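Local coordinates for putative decarboxylase involved in desferrioxamine biosynthesis (Erwinia amylovora, PDB 5O5C), which probably catalyses the pyridoxal-phosphate-dependent decarboxylation of lysine in the pathway that makes the siderophore desferrioxamine, at residues B[198-203]-B[226-231]; B[422-427]-B[500-505]; B[451-456]-B[507-512]. All coordinates share one frame; numbering follows the deposited sequence.

Contact 1 of 3, residues B[198-203]-B[226-231]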
loop_
_atom_site.group_PDB
_atom_site.type_symbol
_atom_site.label_atom_id
_atom_site.label_comp_id
_atom_site.label_asym_id
_atom_site.label_seq_id
_atom_site.Cartn_x
_atom_site.Cartn_y
_atom_site.Cartn_z
ATOM N N ARG B 198 -1.644 -20.391 -16.768
ATOM C CA ARG B 198 -1.416 -21.823 -16.618
ATOM C C ARG B 198 -0.587 -22.176 -15.415
ATOM O O ARG B 198 -0.384 -23.356 -15.079
ATOM C CB ARG B 198 -0.806 -22.338 -17.915
ATOM C CG ARG B 198 -1.845 -22.402 -19.053
ATOM C CD ARG B 198 -1.285 -23.089 -20.285
ATOM N NE ARG B 198 -0.908 -24.466 -19.954
ATOM C CZ ARG B 198 -0.139 -25.262 -20.698
ATOM N NH1 ARG B 198 0.351 -24.861 -21.870
ATOM N NH2 ARG B 198 0.136 -26.487 -20.264
ATOM N N GLY B 199 -0.159 -21.146 -14.696
ATOM C CA GLY B 199 0.828 -21.326 -13.671
ATOM C C GLY B 199 2.132 -21.752 -14.292
ATOM O O GLY B 199 2.331 -21.581 -15.497
ATOM N N LEU B 200 2.969 -22.359 -13.447
ATOM C CA LEU B 200 4.390 -22.493 -13.663
ATOM C C LEU B 200 4.694 -23.692 -14.522
ATOM O O LEU B 200 4.135 -24.772 -14.282
ATOM C CB LEU B 200 5.129 -22.687 -12.347
ATOM C CG LEU B 200 5.373 -21.644 -11.260
ATOM C CD1 LEU B 200 6.124 -22.356 -10.179
ATOM C CD2 LEU B 200 6.135 -20.402 -11.723
ATOM N N PRO B 201 5.607 -23.520 -15.509
ATOM C CA PRO B 201 5.930 -24.623 -16.380
ATOM C C PRO B 201 6.853 -25.618 -15.684
ATOM O O PRO B 201 7.443 -25.342 -14.594
ATOM C CB PRO B 201 6.655 -23.937 -17.538
ATOM C CG PRO B 201 7.421 -22.861 -16.855
ATOM C CD PRO B 201 6.476 -22.367 -15.779
ATOM N N HIS B 202 6.992 -26.767 -16.331
ATOM C CA HIS B 202 7.673 -27.904 -15.742
ATOM C C HIS B 202 9.029 -27.521 -15.181
ATOM O O HIS B 202 9.337 -27.880 -14.041
ATOM C CB HIS B 202 7.744 -29.070 -16.753
ATOM C CG HIS B 202 6.480 -29.897 -16.809
ATOM N ND1 HIS B 202 6.464 -31.221 -17.207
ATOM C CD2 HIS B 202 5.201 -29.593 -16.482
ATOM C CE1 HIS B 202 5.228 -31.685 -17.147
ATOM N NE2 HIS B 202 4.444 -30.718 -16.705
ATOM N N ASP B 203 9.812 -26.746 -15.941
ATOM C CA ASP B 203 11.176 -26.453 -15.550
ATOM C C ASP B 203 11.407 -25.210 -14.636
ATOM O O ASP B 203 12.548 -24.825 -14.472
ATOM C CB ASP B 203 12.093 -26.412 -16.798
ATOM C CG ASP B 203 11.891 -25.176 -17.649
ATOM O OD1 ASP B 203 10.762 -24.626 -17.656
ATOM O OD2 ASP B 203 12.859 -24.763 -18.331
ATOM N N LEU B 226 6.181 -15.977 -5.129
ATOM C CA LEU B 226 6.072 -16.394 -6.487
ATOM C C LEU B 226 6.141 -17.886 -6.683
ATOM O O LEU B 226 6.152 -18.327 -7.801
ATOM C CB LEU B 226 7.132 -15.702 -7.349
ATOM C CG LEU B 226 6.988 -14.198 -7.448
ATOM C CD1 LEU B 226 8.247 -13.485 -7.818
ATOM C CD2 LEU B 226 5.879 -13.838 -8.396
ATOM N N GLY B 227 6.239 -18.679 -5.625
ATOM C CA GLY B 227 6.215 -20.102 -5.772
ATOM C C GLY B 227 7.514 -20.758 -6.126
ATOM O O GLY B 227 7.509 -21.925 -6.492
ATOM N N LEU B 228 8.622 -20.004 -6.031
ATOM C CA LEU B 228 9.958 -20.523 -6.281
ATOM C C LEU B 228 10.813 -20.708 -5.020
ATOM O O LEU B 228 11.746 -21.507 -5.008
ATOM C CB LEU B 228 10.680 -19.624 -7.269
ATOM C CG LEU B 228 9.981 -19.420 -8.591
ATOM C CD1 LEU B 228 10.699 -18.306 -9.316
ATOM C CD2 LEU B 228 9.975 -20.705 -9.394
ATOM N N GLY B 229 10.499 -19.983 -3.952
ATOM C CA GLY B 229 11.081 -20.247 -2.659
ATOM C C GLY B 229 12.421 -19.559 -2.538
ATOM O O GLY B 229 12.990 -19.162 -3.552
ATOM N N TYR B 230 12.898 -19.383 -1.310
ATOM C CA TYR B 230 14.223 -18.760 -1.073
ATOM C C TYR B 230 15.355 -19.514 -1.812
ATOM O O TYR B 230 16.363 -18.897 -2.194
ATOM C CB TYR B 230 14.596 -18.675 0.407
ATOM C CG TYR B 230 13.613 -18.030 1.373
ATOM C CD1 TYR B 230 12.699 -17.042 0.970
ATOM C CD2 TYR B 230 13.651 -18.369 2.708
ATOM C CE1 TYR B 230 11.813 -16.471 1.867
ATOM C CE2 TYR B 230 12.795 -17.801 3.624
ATOM C CZ TYR B 230 11.869 -16.861 3.207
ATOM O OH TYR B 230 11.038 -16.360 4.171
ATOM N N ASP B 231 15.187 -20.825 -2.028
ATOM C CA ASP B 231 16.154 -21.644 -2.771
ATOM C C ASP B 231 16.401 -21.152 -4.207
ATOM O O ASP B 231 17.399 -21.499 -4.812
ATOM C CB ASP B 231 15.688 -23.088 -2.912
ATOM C CG ASP B 231 15.731 -23.867 -1.646
ATOM O OD1 ASP B 231 16.364 -23.464 -0.630
ATOM O OD2 ASP B 231 15.077 -24.935 -1.692
#
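The chain leaves helix 195-198 at G199 and brings L200 up against L226, G227 and L228. G199 has positive phi (65°), which ends the helix and turns the backbone aside. L200 follows and makes every contact of its segment with 226-231. Its CA lies 8.4 Å from the CA of G227, a gap bridged by its side chain. A chi1 of -72° swings CG away from the carbonyl side, and the extended chain carries CD1 out to G227 and L228.

CD1 of L200 is 4.0 Å from O of G227 and 4.3 Å from CD2 of L228. The second is a loose methyl-to-methyl contact. CD2 of L200 only approaches O of L226, at 4.4 Å. No hydrogen bond crosses between the segments. The O of L226 is instead bonded to NH1 of R182 on helix 170-189, and the same arginine packs on L200. A polar group beside the leucine is thus satisfied from the helix.

The contact lies at the edge of the seven-stranded mixed sheet of a type I PLP fold. Strand 207-212, helix 218-225 and strand 233-236 form a beta-alpha-beta crossover there. Segment 198-203 leads into the first strand and 226-231 into the second. G227 closes helix 218-225 with a Schellman motif. With its phi of 83°, a CB would be jammed against the O of L226.

Next along the first loop, P201 turns to C186 of helix 170-189 and to H193. The second subunit also reaches this place: L200 packs on L200 of that subunit, and G227 makes a backbone hydrogen bond to it. The side chain of L226 is about 11 Å from that of T171, which binds the cofactor.

Contact 2 of 3, residues B[422-427]-B[500-505]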
loop_
_atom_site.group_PDB
_atom_site.type_symbol
_atom_site.label_atom_id
_atom_site.label_comp_id
_atom_site.label_asym_id
_atom_site.label_seq_id
_atom_site.Cartn_x
_atom_site.Cartn_y
_atom_site.Cartn_z
ATOM N N PRO B 422 39.739 5.831 18.710
ATOM C CA PRO B 422 40.487 4.534 18.891
ATOM C C PRO B 422 39.629 3.368 19.356
ATOM O O PRO B 422 39.910 2.194 19.027
ATOM C CB PRO B 422 41.510 4.857 19.999
ATOM C CG PRO B 422 41.576 6.356 20.050
ATOM C CD PRO B 422 40.195 6.821 19.699
ATOM N N ALA B 423 38.606 3.686 20.150
ATOM C CA ALA B 423 37.599 2.704 20.566
ATOM C C ALA B 423 36.534 2.339 19.501
ATOM O O ALA B 423 35.862 1.327 19.645
ATOM C CB ALA B 423 36.923 3.177 21.853
ATOM N N ILE B 424 36.383 3.129 18.445
ATOM C CA ILE B 424 35.426 2.807 17.359
ATOM C C ILE B 424 36.092 2.158 16.174
ATOM O O ILE B 424 37.023 2.694 15.614
ATOM C CB ILE B 424 34.679 4.048 16.847
ATOM C CG1 ILE B 424 33.947 4.750 17.995
ATOM C CG2 ILE B 424 33.710 3.682 15.686
ATOM C CD1 ILE B 424 32.801 3.986 18.582
ATOM N N GLU B 425 35.604 0.977 15.825
ATOM C CA GLU B 425 35.967 0.291 14.593
ATOM C C GLU B 425 34.914 0.552 13.477
ATOM O O GLU B 425 33.751 0.174 13.647
ATOM C CB GLU B 425 36.017 -1.187 14.887
ATOM C CG GLU B 425 36.565 -2.011 13.751
ATOM C CD GLU B 425 36.182 -3.451 13.906
ATOM O OE1 GLU B 425 36.394 -3.992 15.017
ATOM O OE2 GLU B 425 35.641 -4.018 12.937
ATOM N N VAL B 426 35.346 1.148 12.361
ATOM C CA VAL B 426 34.479 1.441 11.188
ATOM C C VAL B 426 34.842 0.485 10.063
ATOM O O VAL B 426 35.978 0.089 9.969
ATOM C CB VAL B 426 34.580 2.903 10.703
ATOM C CG1 VAL B 426 34.241 3.871 11.801
ATOM C CG2 VAL B 426 35.951 3.239 10.156
ATOM N N LEU B 427 33.865 0.076 9.256
ATOM C CA LEU B 427 34.069 -0.955 8.226
ATOM C C LEU B 427 34.212 -0.368 6.829
ATOM O O LEU B 427 34.702 -1.020 5.922
ATOM C CB LEU B 427 32.902 -1.952 8.213
ATOM C CG LEU B 427 32.718 -2.891 9.403
ATOM C CD1 LEU B 427 31.528 -3.783 9.179
ATOM C CD2 LEU B 427 33.951 -3.761 9.602
ATOM N N LEU B 500 27.687 9.245 23.519
ATOM C CA LEU B 500 26.687 8.358 24.085
ATOM C C LEU B 500 26.994 6.880 23.831
ATOM O O LEU B 500 26.980 6.054 24.736
ATOM C CB LEU B 500 25.325 8.724 23.483
ATOM C CG LEU B 500 24.097 8.494 24.326
ATOM C CD1 LEU B 500 24.215 9.225 25.650
ATOM C CD2 LEU B 500 22.883 8.973 23.535
ATOM N N ILE B 501 27.302 6.559 22.597
ATOM C CA ILE B 501 27.725 5.217 22.252
ATOM C C ILE B 501 28.920 4.772 23.108
ATOM O O ILE B 501 28.867 3.689 23.703
ATOM C CB ILE B 501 28.054 5.132 20.774
ATOM C CG1 ILE B 501 26.753 5.182 19.949
ATOM C CG2 ILE B 501 28.791 3.867 20.400
ATOM C CD1 ILE B 501 27.041 5.547 18.524
ATOM N N VAL B 502 29.970 5.596 23.174
ATOM C CA VAL B 502 31.160 5.248 23.982
ATOM C C VAL B 502 30.911 5.358 25.505
ATOM O O VAL B 502 31.458 4.569 26.253
ATOM C CB VAL B 502 32.463 5.992 23.550
ATOM C CG1 VAL B 502 32.780 5.794 22.081
ATOM C CG2 VAL B 502 32.393 7.461 23.861
ATOM N N HIS B 503 30.063 6.280 25.972
ATOM C CA HIS B 503 29.646 6.270 27.372
ATOM C C HIS B 503 29.029 4.911 27.742
ATOM O O HIS B 503 29.544 4.197 28.588
ATOM C CB HIS B 503 28.688 7.441 27.705
ATOM C CG HIS B 503 28.209 7.431 29.127
ATOM N ND1 HIS B 503 26.873 7.421 29.465
ATOM C CD2 HIS B 503 28.888 7.368 30.291
ATOM C CE1 HIS B 503 26.754 7.380 30.780
ATOM N NE2 HIS B 503 27.961 7.322 31.303
ATOM N N TYR B 504 27.984 4.499 27.029
ATOM C CA TYR B 504 27.324 3.216 27.353
ATOM C C TYR B 504 28.241 1.982 27.147
ATOM O O TYR B 504 28.107 0.995 27.857
ATOM C CB TYR B 504 25.997 3.068 26.613
ATOM C CG TYR B 504 24.975 4.063 27.082
ATOM C CD1 TYR B 504 24.594 4.128 28.419
ATOM C CD2 TYR B 504 24.389 4.950 26.200
ATOM C CE1 TYR B 504 23.651 5.025 28.854
ATOM C CE2 TYR B 504 23.443 5.859 26.633
ATOM C CZ TYR B 504 23.077 5.898 27.949
ATOM O OH TYR B 504 22.147 6.833 28.351
ATOM N N GLY B 505 29.157 2.066 26.190
ATOM C CA GLY B 505 30.123 1.027 25.951
ATOM C C GLY B 505 31.076 0.933 27.121
ATOM O O GLY B 505 31.225 -0.146 27.728
#
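I424 on strand 424-426 faces I501 and V502 of helix 491-510, with no hydrogen bond between the two backbones and 8.2 Å from the CA of I424 to the CA of V502. Side chains fill this gap. CD1 of I424 does the touching. It lies 3.9 Å from CG1 of V502 and 4.4 Å from CG2 of I501. The turn at chi2 of I424 (-68°) brings CD1 round to the helix. V502 offers only CG1 to I424, and the two side chains lie roughly perpendicular.

Strand 424-426 is an outermost strand of the four-stranded antiparallel sheet in the C-terminal part of the chain. Helix 491-510 packs on that sheet. F437 of the neighbouring strand 434-439 touches both I424 and I501, and L418 of helix 397-420 also packs on I424. The three residues in contact are buried and apolar.

Backbone hydrogen bonds between E425 and R438 pair strand 424-426 with strand 434-439. Within the helix, the N of G505 bonds to the O of I501 at 3.0 Å.

Contact 3 of 3, residues B[451-456]-B[507-512]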
loop_
_atom_site.group_PDB
_atom_site.type_symbol
_atom_site.label_atom_id
_atom_site.label_comp_id
_atom_site.label_asym_id
_atom_site.label_seq_id
_atom_site.Cartn_x
_atom_site.Cartn_y
_atom_site.Cartn_z
ATOM N N ASP B 451 29.875 -8.714 20.873
ATOM C CA ASP B 451 28.477 -8.733 20.431
ATOM C C ASP B 451 27.491 -8.279 21.494
ATOM O O ASP B 451 26.645 -7.475 21.211
ATOM C CB ASP B 451 28.070 -10.111 19.891
ATOM C CG ASP B 451 28.752 -10.430 18.583
ATOM O OD1 ASP B 451 29.045 -9.465 17.840
ATOM O OD2 ASP B 451 29.018 -11.622 18.303
ATOM N N GLU B 452 27.609 -8.822 22.693
ATOM C CA GLU B 452 26.826 -8.406 23.828
ATOM C C GLU B 452 27.021 -6.923 24.090
ATOM O O GLU B 452 26.067 -6.181 24.276
ATOM C CB GLU B 452 27.191 -9.217 25.057
ATOM C CG GLU B 452 26.640 -10.644 25.009
ATOM C CD GLU B 452 27.351 -11.592 25.968
ATOM O OE1 GLU B 452 27.368 -11.289 27.185
ATOM O OE2 GLU B 452 27.882 -12.635 25.505
ATOM N N ILE B 453 28.270 -6.479 24.056
ATOM C CA ILE B 453 28.548 -5.139 24.472
ATOM C C ILE B 453 27.879 -4.173 23.458
ATOM O O ILE B 453 27.285 -3.230 23.872
ATOM C CB ILE B 453 30.076 -4.910 24.738
ATOM C CG1 ILE B 453 30.260 -3.870 25.841
ATOM C CG2 ILE B 453 30.834 -4.526 23.487
ATOM C CD1 ILE B 453 31.666 -3.304 25.986
ATOM N N ASN B 454 27.905 -4.448 22.152
ATOM C CA ASN B 454 27.321 -3.494 21.177
ATOM C C ASN B 454 25.792 -3.533 21.122
ATOM O O ASN B 454 25.151 -2.478 20.994
ATOM C CB ASN B 454 27.917 -3.724 19.793
ATOM C CG ASN B 454 29.323 -3.178 19.677
ATOM O OD1 ASN B 454 29.505 -2.021 19.381
ATOM N ND2 ASN B 454 30.314 -4.013 19.913
ATOM N N THR B 455 25.217 -4.728 21.225
ATOM C CA THR B 455 23.768 -4.865 21.366
ATOM C C THR B 455 23.264 -4.215 22.635
ATOM O O THR B 455 22.186 -3.667 22.597
ATOM C CB THR B 455 23.236 -6.321 21.288
ATOM O OG1 THR B 455 21.811 -6.290 21.400
ATOM C CG2 THR B 455 23.762 -7.234 22.397
ATOM N N ASN B 456 24.026 -4.245 23.740
ATOM C CA ASN B 456 23.619 -3.474 24.909
ATOM C C ASN B 456 23.808 -1.984 24.767
ATOM O O ASN B 456 23.038 -1.267 25.326
ATOM C CB ASN B 456 24.250 -3.992 26.192
ATOM C CG ASN B 456 23.732 -5.376 26.543
ATOM O OD1 ASN B 456 22.526 -5.587 26.641
ATOM N ND2 ASN B 456 24.628 -6.331 26.642
ATOM N N GLU B 507 30.508 2.043 30.064
ATOM C CA GLU B 507 29.628 1.546 31.115
ATOM C C GLU B 507 29.454 0.002 31.134
ATOM O O GLU B 507 29.400 -0.603 32.192
ATOM C CB GLU B 507 28.269 2.192 31.004
ATOM C CG GLU B 507 27.193 1.490 31.821
ATOM C CD GLU B 507 25.992 2.350 32.132
ATOM O OE1 GLU B 507 26.064 3.584 32.010
ATOM O OE2 GLU B 507 24.971 1.759 32.511
ATOM N N GLN B 508 29.367 -0.623 29.971
ATOM C CA GLN B 508 29.338 -2.077 29.915
ATOM C C GLN B 508 30.667 -2.701 30.418
ATOM O O GLN B 508 30.656 -3.712 31.108
ATOM C CB GLN B 508 29.028 -2.547 28.488
ATOM C CG GLN B 508 27.673 -2.138 27.890
ATOM C CD GLN B 508 26.465 -2.721 28.603
ATOM O OE1 GLN B 508 26.443 -3.880 28.934
ATOM N NE2 GLN B 508 25.467 -1.907 28.840
ATOM N N VAL B 509 31.799 -2.084 30.085
ATOM C CA VAL B 509 33.139 -2.593 30.462
ATOM C C VAL B 509 33.359 -2.357 31.938
ATOM O O VAL B 509 33.807 -3.240 32.612
ATOM C CB VAL B 509 34.290 -1.887 29.680
ATOM C CG1 VAL B 509 35.701 -2.305 30.167
ATOM C CG2 VAL B 509 34.145 -2.132 28.188
ATOM N N ARG B 510 33.016 -1.151 32.399
ATOM C CA ARG B 510 33.368 -0.633 33.706
ATOM C C ARG B 510 32.250 -0.708 34.724
ATOM O O ARG B 510 32.520 -0.519 35.884
ATOM C CB ARG B 510 33.745 0.844 33.635
ATOM C CG ARG B 510 34.834 1.233 32.664
ATOM C CD ARG B 510 34.971 2.748 32.675
ATOM N NE ARG B 510 35.759 3.214 31.560
ATOM C CZ ARG B 510 35.927 4.495 31.225
ATOM N NH1 ARG B 510 35.400 5.495 31.930
ATOM N NH2 ARG B 510 36.678 4.782 30.181
ATOM N N GLY B 511 31.009 -0.901 34.294
ATOM C CA GLY B 511 29.877 -1.131 35.186
ATOM C C GLY B 511 29.118 -0.028 35.930
ATOM O O GLY B 511 28.037 -0.293 36.434
ATOM N N PRO B 512 29.603 1.225 35.953
ATOM C CA PRO B 512 29.214 2.188 37.012
ATOM C C PRO B 512 28.705 1.602 38.347
ATOM O O PRO B 512 29.260 0.621 38.860
ATOM C CB PRO B 512 28.095 3.002 36.337
ATOM C CG PRO B 512 28.207 2.689 34.879
ATOM C CD PRO B 512 29.485 1.903 34.669
#
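Two helices of the C-terminal domain, 448-464 and 491-510, pack together where I453 and N456 meet Q508 and V509. I453 and N456 lie three residues apart, and so close to one turn, on the first helix. Q508 and V509 belong to the last turn of the second.

CD1 of I453 touches CG2 of V509 at 3.5 Å. The side chains of I453 and Q508 run antiparallel, side by side, and CG1 of I453 comes within 3.2 Å of CB of Q508. That is very short for two carbons, and the exact fit is doubtful. The chi1 of I453, -149°, is also off a staggered value.

The domain has a four-stranded antiparallel sheet, to which helix 448-464 is tied by polar bonds. N454 OD1 accepts from the N of Y439, and D451 OD1 from the N of Q478. P441 touches both I453 and V509.

The bend at chi2 of Q508 (-64°) lays its amide across CB of N456, which sits over the flat group, 3.5 Å from CD of Q508. The two amide planes are only 20° apart, but no hydrogen bond joins them, with ND2 of N456 3.8 Å from OE1 of Q508.

Just beyond, G511 takes positive phi and the helix ends. Its N still bonds to the O of E507 at 2.7 Å.

How the contacts relate
Contact 1 stands apart from the others, with centres 46 and 47 Å away from contacts 2 and 3. It joins loops of the cofactor-binding fold and takes part in the subunit interface. Contacts 2 and 3 lie in the C-terminal domain, away from the annotated sites, and no other chain of the assembly touches them. Both use helix 491-510, with centres 11 Å apart, and they meet at G505 O and I453 CD1 (3.6 Å). Contacts 1 and 2 are buried, contact 3 only partly so. Contact 2 is purely apolar. Contact 3 adds amide side chains where it nears the surface, and contact 1 adds backbone carbonyls.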